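Local coordinates for N-acetylmuramoyl-L-alanine amidase AmiD (Escherichia coli, PDB 3D2Y), which is a zinc-dependent outer-membrane lipoprotein that hydrolyses the link between N-acetylmuramoyl and L-amino acid residues in cell-wall glycopeptides, at residues D136-R140 against Y141-P145. Residues are numbered along the deposited sequence; the frame is centred on the assembly and turned at random.
Sequences DIIAR and YHIKP
R140 lies alongside Y141, both side chains running the same way. R140 CB sits 4.0 Å from Y141 CD2. R140 CG, anti to the backbone N (chi1 -175°), is thereby laid over the ring face, 3.8 Å from the Y141 ring centroid, a CH-pi contact. R140 CD follows, 4.0 Å from Y141 OH. R140 NE passes 3.7 Å from Y141 OH, and the guanidinium stands nearly perpendicular to the ring. At the tip, NH2 forms a salt bridge with E78, whose carboxylate also hydrogen-bonds Y141 OH. A leucine in place of Y141 would probably leave E78 without its phenol partner and R140 CG without a ring to rest on. On the inner side, I137 CG2 touches Y141 CD2 and I143 CD1, each at 4.1 Å. I137 and Y141 also reach I101 of strand 100-105. The backbone closes the helix end. I143 N donates to I138 O at 3.0 Å, in the carbonyl plane. H142 N makes a weak bond to A139 O, and H142 has positive phi. I138 CG1 packs on I143 CB. This is a Schellman motif with its apolar contact, ending helix 124-141 of the amidase domain and leading toward strand 148-150.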
ATOM      1  N   ASP A 136      -3.491   4.925  13.772  1.00  5.87           N
ATOM      2  CA  ASP A 136      -4.750   5.571  14.045  1.00  9.92           C
ATOM      3  C   ASP A 136      -5.706   5.284  12.906  1.00  6.87           C
ATOM      4  O   ASP A 136      -6.878   4.924  13.134  1.00  7.07           O
ATOM      5  CB  ASP A 136      -4.605   7.077  14.222  1.00  6.99           C
ATOM      6  CG  ASP A 136      -4.059   7.474  15.596  1.00 12.50           C
ATOM      7  OD1 ASP A 136      -3.913   6.630  16.531  1.00 14.01           O
ATOM      8  OD2 ASP A 136      -3.773   8.672  15.724  1.00  9.57           O
ATOM      9  N   ILE A 137      -5.204   5.389  11.691  1.00  6.98           N
ATOM     10  CA  ILE A 137      -6.032   5.145  10.502  1.00  4.98           C
ATOM     11  C   ILE A 137      -6.561   3.722  10.449  1.00  8.51           C
ATOM     12  O   ILE A 137      -7.785   3.500  10.269  1.00  6.80           O
ATOM     13  CB  ILE A 137      -5.288   5.530   9.182  1.00  3.31           C
ATOM     14  CG1 ILE A 137      -4.980   7.018   9.194  1.00  5.93           C
ATOM     15  CG2 ILE A 137      -6.205   5.256   7.976  1.00  4.20           C
ATOM     16  CD1 ILE A 137      -3.945   7.401   8.131  1.00  5.58           C
ATOM     17  N   ILE A 138      -5.646   2.771  10.645  1.00  7.50           N
ATOM     18  CA  ILE A 138      -5.966   1.342  10.709  1.00  7.30           C
ATOM     19  C   ILE A 138      -6.991   1.014  11.821  1.00  8.07           C
ATOM     20  O   ILE A 138      -7.936   0.275  11.573  1.00  6.99           O
ATOM     21  CB  ILE A 138      -4.666   0.507  10.855  1.00  6.92           C
ATOM     22  CG1 ILE A 138      -3.857   0.561   9.543  1.00  7.84           C
ATOM     23  CG2 ILE A 138      -4.988  -0.907  11.336  1.00  6.93           C
ATOM     24  CD1 ILE A 138      -2.376   0.318   9.696  1.00  6.62           C
ATOM     25  N   ALA A 139      -6.832   1.590  13.024  1.00  4.99           N
ATOM     26  CA  ALA A 139      -7.845   1.466  14.087  1.00  8.71           C
ATOM     27  C   ALA A 139      -9.202   2.031  13.712  1.00 10.32           C
ATOM     28  O   ALA A 139     -10.256   1.397  13.982  1.00  5.95           O
ATOM     29  CB  ALA A 139      -7.343   2.105  15.441  1.00  8.12           C
ATOM     30  N   ARG A 140      -9.187   3.234  13.133  1.00  9.49           N
ATOM     31  CA  ARG A 140     -10.419   3.970  12.867  1.00 11.03           C
ATOM     32  C   ARG A 140     -11.385   3.165  11.962  1.00  7.70           C
ATOM     33  O   ARG A 140     -12.607   3.140  12.213  1.00  5.63           O
ATOM     34  CB  ARG A 140     -10.079   5.340  12.277  1.00 11.10           C
ATOM     35  CG  ARG A 140     -11.277   6.227  12.075  1.00 15.99           C
ATOM     36  CD  ARG A 140     -10.941   7.663  12.294  1.00 21.37           C
ATOM     37  NE  ARG A 140      -9.792   8.077  11.507  1.00 19.59           N
ATOM     38  CZ  ARG A 140      -8.673   8.585  12.011  1.00 21.67           C
ATOM     39  NH1 ARG A 140      -8.551   8.785  13.317  1.00 24.15           N
ATOM     40  NH2 ARG A 140      -7.680   8.920  11.195  1.00 18.35           N
ATOM     41  N   TYR A 141     -10.812   2.487  10.956  1.00  7.64           N
ATOM     42  CA  TYR A 141     -11.567   1.813   9.870  1.00  6.52           C
ATOM     43  C   TYR A 141     -11.480   0.309   9.906  1.00  7.57           C
ATOM     44  O   TYR A 141     -12.037  -0.385   9.042  1.00  8.42           O
ATOM     45  CB  TYR A 141     -11.172   2.366   8.487  1.00  8.18           C
ATOM     46  CG  TYR A 141     -11.348   3.851   8.427  1.00  2.19           C
ATOM     47  CD1 TYR A 141     -12.627   4.426   8.505  1.00  3.12           C
ATOM     48  CD2 TYR A 141     -10.240   4.696   8.372  1.00  2.54           C
ATOM     49  CE1 TYR A 141     -12.797   5.801   8.463  1.00  4.65           C
ATOM     50  CE2 TYR A 141     -10.402   6.069   8.346  1.00  2.43           C
ATOM     51  CZ  TYR A 141     -11.669   6.614   8.386  1.00  6.67           C
ATOM     52  OH  TYR A 141     -11.838   7.985   8.376  1.00  4.76           O
ATOM     53  N   HIS A 142     -10.785  -0.193  10.921  1.00  5.90           N
ATOM     54  CA  HIS A 142     -10.459  -1.616  11.050  1.00  7.84           C
ATOM     55  C   HIS A 142      -9.811  -2.200   9.790  1.00  7.94           C
ATOM     56  O   HIS A 142     -10.230  -3.238   9.260  1.00  4.96           O
ATOM     57  CB  HIS A 142     -11.697  -2.412  11.424  1.00 11.80           C
ATOM     58  CG  HIS A 142     -12.049  -2.332  12.870  1.00 19.42           C
ATOM     59  ND1 HIS A 142     -12.628  -1.218  13.436  1.00 17.53           N
ATOM     60  CD2 HIS A 142     -11.896  -3.231  13.872  1.00 22.57           C
ATOM     61  CE1 HIS A 142     -12.820  -1.435  14.723  1.00 23.49           C
ATOM     62  NE2 HIS A 142     -12.392  -2.651  15.013  1.00 24.14           N
ATOM     63  N   ILE A 143      -8.821  -1.484   9.275  1.00  5.09           N
ATOM     64  CA  ILE A 143      -8.156  -1.877   8.045  1.00  5.17           C
ATOM     65  C   ILE A 143      -7.364  -3.150   8.310  1.00  3.57           C
ATOM     66  O   ILE A 143      -6.679  -3.235   9.323  1.00  8.25           O
ATOM     67  CB  ILE A 143      -7.235  -0.730   7.562  1.00  3.90           C
ATOM     68  CG1 ILE A 143      -8.113   0.440   7.126  1.00  4.80           C
ATOM     69  CG2 ILE A 143      -6.302  -1.234   6.444  1.00  2.79           C
ATOM     70  CD1 ILE A 143      -7.330   1.622   6.505  1.00  4.97           C
ATOM     71  N   LYS A 144      -7.536  -4.168   7.457  1.00  3.93           N
ATOM     72  CA  LYS A 144      -6.896  -5.485   7.653  1.00  6.25           C
ATOM     73  C   LYS A 144      -5.460  -5.345   7.203  1.00  5.12           C
ATOM     74  O   LYS A 144      -5.209  -4.513   6.329  1.00  7.29           O
ATOM     75  CB  LYS A 144      -7.570  -6.556   6.801  1.00  7.75           C
ATOM     76  CG  LYS A 144      -8.947  -6.917   7.330  1.00 14.62           C
ATOM     77  CD  LYS A 144      -9.564  -8.065   6.577  1.00 18.09           C
ATOM     78  CE  LYS A 144     -10.190  -7.591   5.265  1.00 21.93           C
ATOM     79  NZ  LYS A 144     -11.402  -8.418   4.903  1.00 25.45           N
ATOM     80  N   PRO A 145      -4.516  -6.120   7.822  1.00  4.52           N
ATOM     81  CA  PRO A 145      -3.104  -5.929   7.510  1.00  3.36           C
ATOM     82  C   PRO A 145      -2.785  -5.991   5.991  1.00  6.08           C
ATOM     83  O   PRO A 145      -1.989  -5.192   5.496  1.00  6.22           O
ATOM     84  CB  PRO A 145      -2.412  -7.048   8.294  1.00  6.17           C
ATOM     85  CG  PRO A 145      -3.340  -7.360   9.438  1.00  5.75           C
ATOM     86  CD  PRO A 145      -4.719  -7.174   8.838  1.00  7.21           C
TER